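Local atomic coordinates of N-terminal acetyltransferase B complex subunit MDM20 (Candida albicans, PDB entry 5K04), a protein that serves as the non-catalytic subunit of the NatB N-terminal acetyltransferase complex, probably acting as a helical scaffold for the catalytic subunit. Residues A[574-579]-A[595-600]. Numbering follows the deposited sequence.
Sequences TKLKLL and KVFNKI
Ile600 sits among the ends of Lys575, Leu576 and Leu579, a shallow hollow on the facing helix. Its CD1 lodges between the outer parts of two side chains, 3.5 Å from Lys575 CD and 3.6 Å from Leu579 CD1, meeting the leucine tip to tip. The CG2 branch instead slides past Leu576 and lies 3.7 Å from Leu576 CD2. That same leucine methyl lies over one face of the Phe597 ring in a CH-pi contact, 3.9 Å from the ring centroid and 14° off the normal. With CG anti to the backbone N (chi1 -169°) the ring swings toward helix 571-584, and its turn about chi2 presents a face to Leu576. Leu579 CB closes the ring edge at 3.9 Å from Phe597 CD2, and Leu579 CD1 reaches on to Val596 CG1. The segments 574-579 and 595-600 run nearly antiparallel, at 157° with axes 10.3 Å apart, so helices 571-584 and 591-601 form a hairpin of successive helices, of the kind stacked in helical-repeat folds such as TPR proteins. Tyr614 of helix 608-625 touches Leu576, and Phe618 touches Phe597, so a third helix packs against the pair. Lys575 contributes its methylene chain here, while its NZ hydrogen-bonds Ser544 O and its charge meets Tyr546 in a cation-pi contact. With no hydrogen bond between the segments, the pairing rests on non-directional apolar contact and depends on shape: two leucines against one ring, isoleucine and valine methyls against the leucines.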
# COMPACT_ATOMS: atom_id res chain seq x y z
N THR A 574 -11.51 15.05 -1.52
CA THR A 574 -11.24 14.14 -2.63
C THR A 574 -12.53 13.49 -3.13
O THR A 574 -12.80 13.49 -4.33
CB THR A 574 -10.25 13.07 -2.17
OG1 THR A 574 -9.03 13.70 -1.80
CG2 THR A 574 -9.99 12.04 -3.26
N LYS A 575 -13.34 12.96 -2.21
CA LYS A 575 -14.60 12.35 -2.63
C LYS A 575 -15.52 13.38 -3.28
O LYS A 575 -16.17 13.10 -4.30
CB LYS A 575 -15.29 11.69 -1.44
CG LYS A 575 -16.63 11.07 -1.83
CD LYS A 575 -17.28 10.29 -0.69
CE LYS A 575 -16.50 9.02 -0.36
NZ LYS A 575 -17.28 8.12 0.53
N LEU A 576 -15.58 14.59 -2.71
CA LEU A 576 -16.49 15.61 -3.22
C LEU A 576 -16.05 16.11 -4.58
O LEU A 576 -16.89 16.40 -5.44
CB LEU A 576 -16.57 16.77 -2.22
CG LEU A 576 -17.32 16.45 -0.92
CD1 LEU A 576 -17.12 17.58 0.11
CD2 LEU A 576 -18.79 16.23 -1.23
N LYS A 577 -14.73 16.23 -4.79
CA LYS A 577 -14.22 16.60 -6.10
C LYS A 577 -14.71 15.62 -7.15
O LYS A 577 -15.16 16.02 -8.23
CB LYS A 577 -12.69 16.65 -6.09
CG LYS A 577 -12.11 17.79 -5.24
CD LYS A 577 -12.62 19.15 -5.67
CE LYS A 577 -11.85 20.28 -4.98
NZ LYS A 577 -10.40 20.38 -5.40
N LEU A 578 -14.63 14.32 -6.84
CA LEU A 578 -15.05 13.30 -7.80
C LEU A 578 -16.55 13.35 -8.03
O LEU A 578 -17.02 13.16 -9.16
CB LEU A 578 -14.60 11.92 -7.32
CG LEU A 578 -13.08 11.82 -7.14
CD1 LEU A 578 -12.69 10.40 -6.76
CD2 LEU A 578 -12.35 12.26 -8.39
N LEU A 579 -17.33 13.62 -6.98
CA LEU A 579 -18.75 13.87 -7.17
C LEU A 579 -18.99 15.07 -8.07
O LEU A 579 -19.77 14.99 -9.03
CB LEU A 579 -19.43 14.07 -5.82
CG LEU A 579 -19.35 12.84 -4.92
CD1 LEU A 579 -20.02 13.09 -3.58
CD2 LEU A 579 -20.00 11.66 -5.61
N LYS A 595 -27.65 14.27 -3.75
CA LYS A 595 -28.03 13.82 -2.41
C LYS A 595 -26.82 13.26 -1.67
O LYS A 595 -26.62 13.56 -0.49
CB LYS A 595 -29.15 12.80 -2.51
CG LYS A 595 -30.50 13.41 -2.90
CD LYS A 595 -31.53 12.32 -3.18
CE LYS A 595 -32.79 12.90 -3.81
NZ LYS A 595 -33.77 11.82 -4.11
N VAL A 596 -26.01 12.45 -2.35
CA VAL A 596 -24.77 11.98 -1.74
C VAL A 596 -23.88 13.17 -1.39
O VAL A 596 -23.35 13.27 -0.28
CB VAL A 596 -24.06 10.99 -2.68
CG1 VAL A 596 -22.71 10.61 -2.13
CG2 VAL A 596 -24.92 9.75 -2.87
N PHE A 597 -23.75 14.11 -2.33
CA PHE A 597 -22.94 15.31 -2.11
C PHE A 597 -23.37 16.04 -0.85
O PHE A 597 -22.55 16.43 -0.02
CB PHE A 597 -23.06 16.23 -3.34
CG PHE A 597 -22.07 17.37 -3.36
CD1 PHE A 597 -22.25 18.50 -2.58
CD2 PHE A 597 -20.97 17.31 -4.19
CE1 PHE A 597 -21.34 19.55 -2.62
CE2 PHE A 597 -20.05 18.35 -4.23
CZ PHE A 597 -20.24 19.47 -3.44
N ASN A 598 -24.68 16.23 -0.69
CA ASN A 598 -25.19 17.04 0.40
C ASN A 598 -25.11 16.32 1.75
O ASN A 598 -24.91 16.97 2.78
CB ASN A 598 -26.62 17.46 0.06
CG ASN A 598 -27.22 18.35 1.11
OD1 ASN A 598 -26.70 19.43 1.40
ND2 ASN A 598 -28.33 17.91 1.68
N LYS A 599 -25.25 14.99 1.75
CA LYS A 599 -25.04 14.22 2.97
C LYS A 599 -23.59 14.31 3.44
O LYS A 599 -23.32 14.40 4.65
CB LYS A 599 -25.44 12.76 2.74
CG LYS A 599 -25.67 11.95 4.02
CD LYS A 599 -26.10 10.52 3.72
CE LYS A 599 -26.98 9.96 4.84
NZ LYS A 599 -26.34 10.05 6.18
N ILE A 600 -22.65 14.29 2.50
CA ILE A 600 -21.23 14.35 2.83
C ILE A 600 -20.84 15.73 3.37
O ILE A 600 -20.14 15.83 4.38
CB ILE A 600 -20.40 13.96 1.61
CG1 ILE A 600 -20.70 12.50 1.25
CG2 ILE A 600 -18.92 14.17 1.86
CD1 ILE A 600 -20.22 12.11 -0.12